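Local structure of ornithine carbamoyltransferase, anabolic (Campylobacter jejuni subsp. jejuni, 3TPF) at residues 243-249 against 268-274; 135-141 against 254-259; 163-168 against 187-191. The protein catalyses the reversible transfer of the carbamoyl group from carbamoyl phosphate to L-ornithine, giving L-citrulline and phosphate on the pathway to arginine. All coordinates share one frame; numbering follows the deposited sequence.

The three contacts illustrate how the chemistry of packing follows position in a fold. Contact 3 is a buried, wholly apolar seam between neighbouring helices, whereas contacts 1 and 2 are only partly buried and add hydrogen bonds, in contact 1 at the buried I244 backbone, in contact 2 at its exposed end. Contact 1 joins two turns by backbone bonds, and contact 2 sets a helix end against strand 257-260, fastening its outer part with a lysine. These two meet directly: the strand separates the helices of contact 1 along the chain, and V270 CG2 lies 3.9 Å from L258 CD2. Contact 3 touches neither, its centre about 27 and 21 Å from theirs, respectively.

Contact 1: 243-249 against 268-274; sequences MIDEKAM and YEVSEEI
I244 and V270 sit at a single parallel beta bridge, in which both backbone bonds belong to I244. Its N gives an almost straight bond to E269 O (2.9 Å, 177° at the hydrogen), reaching that oxygen from above the carbonyl plane. Its O takes S271 N at 3.1 Å and also receives a CA-H...O contact from V270. The pairing is confined to this one bridge; one residue later each chain enters a helix cap.

The caps are built alike but not equally straight. S271 OG accepts from I274 N at 3.1 Å; D245 OD2 accepts from A248 N at 3.3 Å in a longer, more bent bond, met on the anti side and tilted out of the carboxylate plane. In each cap the first side-chain torsion places the acceptor branch between backbone N and carbonyl carbon (chi1 56° for D245, 75° for S271), turning it over the first turn of its helix. Helix 246-251 precedes strand 257-260 of the Rossmann-type ornithine-binding domain and 272-277 follows it, so the bridge joins the chain leading into this strand, the outermost of the sheet within the subunit, to the chain leading away from it.

Apolar packing lies between the two helix starts. I274 CG2 is 4.3 Å from I244 CG2, while I274 CG1 meets M249 CG at 3.6 Å, these two side chains lying at a slant. I244, M249, V270 and I274 also rest on L258 of the strand. Separately, selenomethionine M243 curls past Y268 O with CB, CG and SE, the last 3.9 Å from S271 N.

Charge enters at the exposed end: E246 and E273 approach OE1 to OE1 without a hydrogen bond, probably screened by solvent. E269 instead turns its carboxylate to Y265 N and H260.

Contact 2: 135-141 against 254-259; sequences TIKEWNK and KDAILL
I136 and T135, in the last turns of helix 126-138, both meet L259 of strand 257-260, in a first shell that is mostly apolar, aliphatic but for the W139 indole. L259 divides its two methyls between these neighbours: CD1 lies 4.1 Å from I136 CG1, the two side chains crossing at about a right angle, and CD2 lies 4.2 Å from T135 CG2. Two residues earlier in the strand, the CG2 of I257 meets the indole of W139 obliquely, 3.9 Å from CE3, while CD1 approaches K141 CG at 4.3 Å; a chi1 of 59° sends the CG1 branch, which ends in CD1, between backbone N and carbonyl carbon and leaves CG2 for the tryptophan.

Beyond I257 the lysine chain carries on towards the solvent side. After a bend at chi2 (-79°), K141 runs extended to NZ, which donates to D255 O at 3.0 Å from well above the carbonyl plane.

The second shell fixes these groups. A Schellman motif closes the helix, with N140 at its C-prime position and K141 N bonded to I136 O at 3.1 Å; the turn presents W139 and K141 to the strand. T135 OG1 is held by G131 O and N288 ND2, V281 of helix 279-302 packs on T135 and W139, and V217 of the adjoining strand packs on I136, K141 and I257.

The helix begins at residues predicted to bind carbamoyl phosphate, and its other end packs here on strand 257-260, linking the carbamoyl-phosphate-binding part to the ornithine-binding sheet. Since the lysine is bonded to a neutral carbonyl, with D255 OD2 5.5 Å from its NZ and D216 also packed on its side chain, the two acids may add some attraction to a contact that is chiefly hydrophobic.

Contact 3: 163-168 against 187-191; sequences LITAAI and IWEFA
L163 opens the seam between the helices by reaching to W188 and A191 at once. Its CG lies anti to the backbone N (chi1 168°) and the branch divides there: CD2 approaches W188 CE3 obliquely at 3.6 Å, while CD1 goes to A191 CB at 3.8 Å. The tryptophan's CB leaves its backbone pointing away from this helix, yet the six-membered part of the indole swings back to meet the leucine. The same CD2 also lies near I187 CG2, and beneath the pair I202 of strand 201-205 packs on both L163 and W188.

I164 stands on another side of the helix and serves the aromatic ring of F190. Its CG1 comes to 4.2 Å from F190 CD1, the side chains crossing at about a right angle, and the same carbon is 4.2 Å from I187 CG2. R9, from near the start of the chain, touches I164 and makes a cation-pi contact with F190, so the ring has an arginine partner besides the isoleucines.

One turn on, A167 marks the nearest approach of the two backbones, its CA 5.3 Å from that of A191. The A167 methyl points onto A191 CA, with CB 3.9 Å from it, while the A191 methyl turns towards L163; the lack of longer side chains at these two positions lets the backbones come together there. I168 closes the row: its CD1 reaches the edge of the F190 ring, 4.3 Å from CZ and close to the ring plane.

The axes of the two short segments pass 9.3 Å apart and run nearly parallel, inclined by 15°. Such an arrangement is characteristic of consecutive beta-alpha-beta crossovers in a Rossmann-type fold: helices 157-169 and 185-198, separated by strand 172-176, lie side by side against the parallel sheet of the ornithine-binding domain.

Contact 1: 243-249 against 268-274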
# COMPACT_ATOMS: atom_id res chain seq x y z
N MSE B 243 -34.01 15.56 -7.35
CA MSE B 243 -33.23 14.75 -8.28
C MSE B 243 -33.01 15.51 -9.55
O MSE B 243 -33.88 16.25 -9.96
CB MSE B 243 -34.02 13.48 -8.61
CG MSE B 243 -33.49 12.80 -9.85
SE MSE B 243 -34.29 11.00 -9.95
CE MSE B 243 -36.24 11.32 -9.64
N ILE B 244 -31.85 15.30 -10.17
CA ILE B 244 -31.62 15.75 -11.55
C ILE B 244 -32.05 14.69 -12.55
O ILE B 244 -31.53 13.57 -12.59
CB ILE B 244 -30.18 16.06 -11.87
CG1 ILE B 244 -29.67 17.14 -10.92
CG2 ILE B 244 -30.04 16.49 -13.30
CD1 ILE B 244 -30.54 18.39 -10.85
N ASP B 245 -33.07 15.03 -13.32
CA ASP B 245 -33.64 14.14 -14.30
C ASP B 245 -33.83 14.91 -15.60
O ASP B 245 -33.46 16.07 -15.69
CB ASP B 245 -34.94 13.46 -13.80
CG ASP B 245 -36.05 14.44 -13.34
OD1 ASP B 245 -37.11 13.91 -12.93
OD2 ASP B 245 -35.89 15.69 -13.42
N GLU B 246 -34.38 14.24 -16.62
CA GLU B 246 -34.52 14.83 -17.97
C GLU B 246 -35.24 16.17 -17.91
O GLU B 246 -34.82 17.15 -18.53
CB GLU B 246 -35.24 13.86 -18.93
CG GLU B 246 -34.76 13.91 -20.38
CD GLU B 246 -35.80 13.41 -21.39
OE1 GLU B 246 -35.48 12.48 -22.20
OE2 GLU B 246 -36.96 13.94 -21.39
N LYS B 247 -36.34 16.20 -17.18
CA LYS B 247 -37.14 17.45 -17.10
C LYS B 247 -36.33 18.58 -16.49
O LYS B 247 -36.48 19.73 -16.90
CB LYS B 247 -38.48 17.33 -16.33
CG LYS B 247 -39.40 18.56 -16.55
CD LYS B 247 -40.74 18.43 -15.86
N ALA B 248 -35.54 18.23 -15.48
CA ALA B 248 -34.72 19.22 -14.78
C ALA B 248 -33.67 19.79 -15.73
O ALA B 248 -33.52 20.99 -15.83
CB ALA B 248 -34.08 18.63 -13.54
N MSE B 249 -32.97 18.91 -16.44
CA MSE B 249 -31.95 19.35 -17.41
C MSE B 249 -32.54 20.15 -18.51
O MSE B 249 -31.86 21.02 -19.07
CB MSE B 249 -31.21 18.21 -18.10
CG MSE B 249 -30.21 17.46 -17.23
SE MSE B 249 -28.91 18.66 -16.27
CE MSE B 249 -27.55 19.20 -17.64
N TYR B 268 -31.64 8.46 -7.05
CA TYR B 268 -31.66 9.43 -5.96
C TYR B 268 -31.32 10.82 -6.51
O TYR B 268 -32.14 11.43 -7.21
CB TYR B 268 -30.72 9.01 -4.84
CG TYR B 268 -31.11 7.70 -4.30
CD1 TYR B 268 -30.55 6.54 -4.78
CD2 TYR B 268 -32.16 7.59 -3.36
CE1 TYR B 268 -30.97 5.30 -4.32
CE2 TYR B 268 -32.59 6.36 -2.90
CZ TYR B 268 -31.99 5.23 -3.37
OH TYR B 268 -32.40 4.01 -2.92
N GLU B 269 -30.11 11.30 -6.26
CA GLU B 269 -29.76 12.64 -6.70
C GLU B 269 -29.72 12.76 -8.23
O GLU B 269 -29.77 13.84 -8.78
CB GLU B 269 -28.43 13.09 -6.13
CG GLU B 269 -27.21 12.42 -6.72
CD GLU B 269 -26.84 11.08 -6.09
OE1 GLU B 269 -27.50 10.61 -5.10
OE2 GLU B 269 -25.83 10.50 -6.60
N VAL B 270 -29.64 11.64 -8.89
CA VAL B 270 -29.58 11.66 -10.32
C VAL B 270 -30.26 10.43 -10.90
O VAL B 270 -30.16 9.33 -10.33
CB VAL B 270 -28.12 11.78 -10.79
CG1 VAL B 270 -27.40 10.46 -10.66
CG2 VAL B 270 -28.09 12.22 -12.23
N SER B 271 -30.98 10.60 -12.01
CA SER B 271 -31.59 9.46 -12.70
C SER B 271 -30.54 8.72 -13.53
O SER B 271 -29.62 9.30 -14.05
CB SER B 271 -32.72 9.92 -13.59
OG SER B 271 -32.21 10.53 -14.75
N GLU B 272 -30.77 7.44 -13.70
CA GLU B 272 -29.94 6.56 -14.53
C GLU B 272 -29.81 7.11 -15.95
O GLU B 272 -28.72 7.26 -16.48
CB GLU B 272 -30.52 5.16 -14.58
CG GLU B 272 -29.54 4.11 -15.10
CD GLU B 272 -29.61 3.84 -16.61
OE1 GLU B 272 -30.67 4.12 -17.20
OE2 GLU B 272 -28.63 3.27 -17.18
N GLU B 273 -30.96 7.46 -16.53
CA GLU B 273 -31.03 7.95 -17.91
C GLU B 273 -30.10 9.14 -18.06
O GLU B 273 -29.18 9.10 -18.86
CB GLU B 273 -32.50 8.27 -18.42
CG GLU B 273 -32.64 8.02 -19.98
CD GLU B 273 -33.69 8.85 -20.77
OE1 GLU B 273 -33.84 10.10 -20.51
OE2 GLU B 273 -34.34 8.25 -21.71
N ILE B 274 -30.29 10.13 -17.21
CA ILE B 274 -29.59 11.39 -17.31
C ILE B 274 -28.10 11.26 -17.02
O ILE B 274 -27.25 11.92 -17.62
CB ILE B 274 -30.23 12.48 -16.43
CG1 ILE B 274 -30.09 13.82 -17.12
CG2 ILE B 274 -29.62 12.56 -15.05
CD1 ILE B 274 -30.81 13.83 -18.44

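Contact 2: 135-141 against 254-259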
# COMPACT_ATOMS: atom_id res chain seq x y z
N THR B 135 -12.81 21.01 -16.12
CA THR B 135 -13.71 20.28 -17.02
C THR B 135 -14.66 21.21 -17.75
O THR B 135 -14.89 21.09 -18.93
CB THR B 135 -14.50 19.21 -16.29
OG1 THR B 135 -13.57 18.25 -15.75
CG2 THR B 135 -15.37 18.53 -17.28
N ILE B 136 -15.13 22.18 -16.99
CA ILE B 136 -15.96 23.25 -17.53
C ILE B 136 -15.23 24.01 -18.66
O ILE B 136 -15.79 24.30 -19.70
CB ILE B 136 -16.36 24.24 -16.44
CG1 ILE B 136 -17.33 23.57 -15.45
CG2 ILE B 136 -17.00 25.45 -17.09
CD1 ILE B 136 -17.52 24.37 -14.20
N LYS B 137 -13.95 24.23 -18.45
CA LYS B 137 -13.15 24.92 -19.44
C LYS B 137 -12.96 24.05 -20.67
O LYS B 137 -13.02 24.51 -21.80
CB LYS B 137 -11.83 25.33 -18.81
CG LYS B 137 -10.87 26.12 -19.67
CD LYS B 137 -9.87 26.93 -18.81
CE LYS B 137 -8.97 27.86 -19.68
NZ LYS B 137 -7.69 27.30 -20.27
N GLU B 138 -12.77 22.76 -20.45
CA GLU B 138 -12.59 21.81 -21.57
C GLU B 138 -13.83 21.64 -22.41
O GLU B 138 -13.76 21.37 -23.60
CB GLU B 138 -12.21 20.42 -21.06
CG GLU B 138 -10.79 19.94 -21.42
CD GLU B 138 -10.61 18.44 -21.19
OE1 GLU B 138 -9.66 17.94 -21.84
OE2 GLU B 138 -11.38 17.76 -20.38
N TRP B 139 -14.98 21.82 -21.79
CA TRP B 139 -16.22 21.64 -22.51
C TRP B 139 -16.76 22.97 -23.02
O TRP B 139 -17.95 23.12 -23.29
CB TRP B 139 -17.22 20.89 -21.66
CG TRP B 139 -16.82 19.44 -21.64
CD1 TRP B 139 -15.67 18.87 -21.05
CD2 TRP B 139 -17.52 18.35 -22.22
NE1 TRP B 139 -15.65 17.49 -21.23
CE2 TRP B 139 -16.76 17.15 -21.93
CE3 TRP B 139 -18.71 18.25 -22.92
CZ2 TRP B 139 -17.14 15.93 -22.36
CZ3 TRP B 139 -19.10 17.04 -23.35
CH2 TRP B 139 -18.32 15.87 -23.08
N ASN B 140 -15.85 23.92 -23.13
CA ASN B 140 -16.17 25.25 -23.62
C ASN B 140 -17.46 25.84 -23.01
O ASN B 140 -18.27 26.37 -23.71
CB ASN B 140 -16.27 25.22 -25.12
CG ASN B 140 -15.02 24.71 -25.75
OD1 ASN B 140 -13.99 25.37 -25.72
ND2 ASN B 140 -15.10 23.53 -26.32
N LYS B 141 -17.61 25.72 -21.71
CA LYS B 141 -18.73 26.30 -21.00
C LYS B 141 -18.28 27.48 -20.14
O LYS B 141 -18.98 27.91 -19.23
CB LYS B 141 -19.48 25.26 -20.15
CG LYS B 141 -20.01 24.08 -20.94
CD LYS B 141 -21.29 24.41 -21.67
CE LYS B 141 -21.60 23.47 -22.82
NZ LYS B 141 -22.81 23.88 -23.59
N LYS B 254 -29.57 24.84 -23.40
CA LYS B 254 -29.37 23.80 -24.36
C LYS B 254 -27.93 23.37 -24.21
O LYS B 254 -27.05 24.20 -23.98
CB LYS B 254 -29.66 24.30 -25.77
CG LYS B 254 -28.97 23.49 -26.85
CD LYS B 254 -29.42 23.87 -28.24
CE LYS B 254 -28.88 22.86 -29.23
NZ LYS B 254 -28.93 23.55 -30.54
N ASP B 255 -27.70 22.07 -24.31
CA ASP B 255 -26.36 21.48 -24.29
C ASP B 255 -25.57 21.65 -22.99
O ASP B 255 -24.33 21.43 -22.94
CB ASP B 255 -25.54 22.00 -25.47
CG ASP B 255 -26.05 21.49 -26.79
OD1 ASP B 255 -26.35 20.26 -26.89
OD2 ASP B 255 -26.14 22.29 -27.72
N ALA B 256 -26.30 22.00 -21.93
CA ALA B 256 -25.71 22.16 -20.58
C ALA B 256 -25.15 20.83 -20.12
O ALA B 256 -25.77 19.79 -20.41
CB ALA B 256 -26.77 22.66 -19.59
N ILE B 257 -23.99 20.86 -19.49
CA ILE B 257 -23.33 19.65 -18.98
C ILE B 257 -23.70 19.38 -17.54
O ILE B 257 -24.00 20.32 -16.78
CB ILE B 257 -21.80 19.69 -19.07
CG1 ILE B 257 -21.23 20.87 -18.30
CG2 ILE B 257 -21.35 19.81 -20.49
CD1 ILE B 257 -19.71 20.79 -18.19
N LEU B 258 -23.74 18.10 -17.19
CA LEU B 258 -24.07 17.65 -15.83
C LEU B 258 -22.77 17.14 -15.17
O LEU B 258 -22.13 16.25 -15.69
CB LEU B 258 -25.12 16.55 -15.84
CG LEU B 258 -25.38 15.85 -14.48
CD1 LEU B 258 -25.93 16.86 -13.50
CD2 LEU B 258 -26.26 14.64 -14.68
N LEU B 259 -22.41 17.69 -14.04
CA LEU B 259 -21.24 17.26 -13.31
C LEU B 259 -21.65 16.61 -11.98
O LEU B 259 -22.63 17.01 -11.38
CB LEU B 259 -20.32 18.43 -12.97
CG LEU B 259 -19.58 19.11 -14.11
CD1 LEU B 259 -18.70 20.18 -13.54
CD2 LEU B 259 -18.76 18.02 -14.90

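Contact 3: 163-168 against 187-191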
# COMPACT_ATOMS: atom_id res chain seq x y z
N LEU B 163 -19.42 27.36 -3.66
CA LEU B 163 -19.92 28.69 -3.32
C LEU B 163 -18.76 29.66 -3.34
O LEU B 163 -18.78 30.68 -4.03
CB LEU B 163 -20.64 28.71 -1.95
CG LEU B 163 -20.99 30.04 -1.31
CD1 LEU B 163 -21.80 30.87 -2.30
CD2 LEU B 163 -21.73 29.84 0.02
N ILE B 164 -17.73 29.25 -2.63
CA ILE B 164 -16.47 29.98 -2.49
C ILE B 164 -15.78 30.26 -3.79
O ILE B 164 -15.34 31.37 -4.04
CB ILE B 164 -15.47 29.12 -1.71
CG1 ILE B 164 -15.77 29.27 -0.23
CG2 ILE B 164 -14.00 29.38 -2.06
CD1 ILE B 164 -15.11 28.16 0.57
N THR B 165 -15.62 29.21 -4.58
CA THR B 165 -14.87 29.32 -5.83
C THR B 165 -15.62 30.22 -6.81
O THR B 165 -15.02 31.02 -7.53
CB THR B 165 -14.69 27.97 -6.51
OG1 THR B 165 -14.06 27.09 -5.61
CG2 THR B 165 -13.88 28.10 -7.78
N ALA B 166 -16.95 30.09 -6.81
CA ALA B 166 -17.81 30.94 -7.64
C ALA B 166 -17.55 32.41 -7.28
O ALA B 166 -17.37 33.29 -8.12
CB ALA B 166 -19.25 30.56 -7.37
N ALA B 167 -17.47 32.58 -5.98
CA ALA B 167 -17.33 33.88 -5.36
C ALA B 167 -16.01 34.52 -5.77
O ALA B 167 -15.96 35.78 -6.02
CB ALA B 167 -17.38 33.74 -3.83
N ILE B 168 -14.97 33.71 -5.81
CA ILE B 168 -13.65 34.24 -6.12
C ILE B 168 -13.56 34.54 -7.59
O ILE B 168 -13.11 35.62 -8.00
CB ILE B 168 -12.51 33.30 -5.70
CG1 ILE B 168 -12.44 33.18 -4.17
CG2 ILE B 168 -11.19 33.86 -6.20
CD1 ILE B 168 -11.58 32.10 -3.59
N ILE B 187 -19.08 30.97 6.17
CA ILE B 187 -18.71 30.72 4.81
C ILE B 187 -19.46 31.66 3.89
O ILE B 187 -18.92 32.21 2.92
CB ILE B 187 -18.99 29.27 4.42
CG1 ILE B 187 -18.25 28.34 5.37
CG2 ILE B 187 -18.52 29.03 2.99
CD1 ILE B 187 -18.04 26.96 4.81
N TRP B 188 -20.72 31.80 4.19
CA TRP B 188 -21.64 32.61 3.38
C TRP B 188 -21.20 34.06 3.37
O TRP B 188 -21.20 34.71 2.34
CB TRP B 188 -23.07 32.48 3.89
CG TRP B 188 -24.10 33.25 3.12
CD1 TRP B 188 -24.67 34.42 3.52
CD2 TRP B 188 -24.73 32.92 1.86
NE1 TRP B 188 -25.60 34.82 2.60
CE2 TRP B 188 -25.66 33.93 1.57
CE3 TRP B 188 -24.60 31.87 0.96
CZ2 TRP B 188 -26.43 33.94 0.42
CZ3 TRP B 188 -25.40 31.87 -0.21
CH2 TRP B 188 -26.28 32.91 -0.46
N GLU B 189 -20.79 34.52 4.53
CA GLU B 189 -20.28 35.86 4.64
C GLU B 189 -19.06 36.05 3.78
O GLU B 189 -18.92 37.06 3.13
CB GLU B 189 -19.98 36.27 6.08
CG GLU B 189 -20.42 37.70 6.30
CD GLU B 189 -21.87 37.97 5.85
OE1 GLU B 189 -22.11 38.77 4.91
OE2 GLU B 189 -22.80 37.37 6.45
N PHE B 190 -18.16 35.10 3.78
CA PHE B 190 -16.95 35.24 2.98
C PHE B 190 -17.33 35.42 1.52
O PHE B 190 -16.72 36.20 0.80
CB PHE B 190 -16.06 34.02 3.13
CG PHE B 190 -14.99 33.92 2.08
CD1 PHE B 190 -15.23 33.28 0.87
CD2 PHE B 190 -13.73 34.43 2.31
CE1 PHE B 190 -14.23 33.18 -0.09
CE2 PHE B 190 -12.72 34.31 1.34
CZ PHE B 190 -12.99 33.69 0.14
N ALA B 191 -18.30 34.64 1.08
CA ALA B 191 -18.72 34.63 -0.30
C ALA B 191 -19.37 35.97 -0.66
O ALA B 191 -19.14 36.53 -1.74
CB ALA B 191 -19.69 33.51 -0.55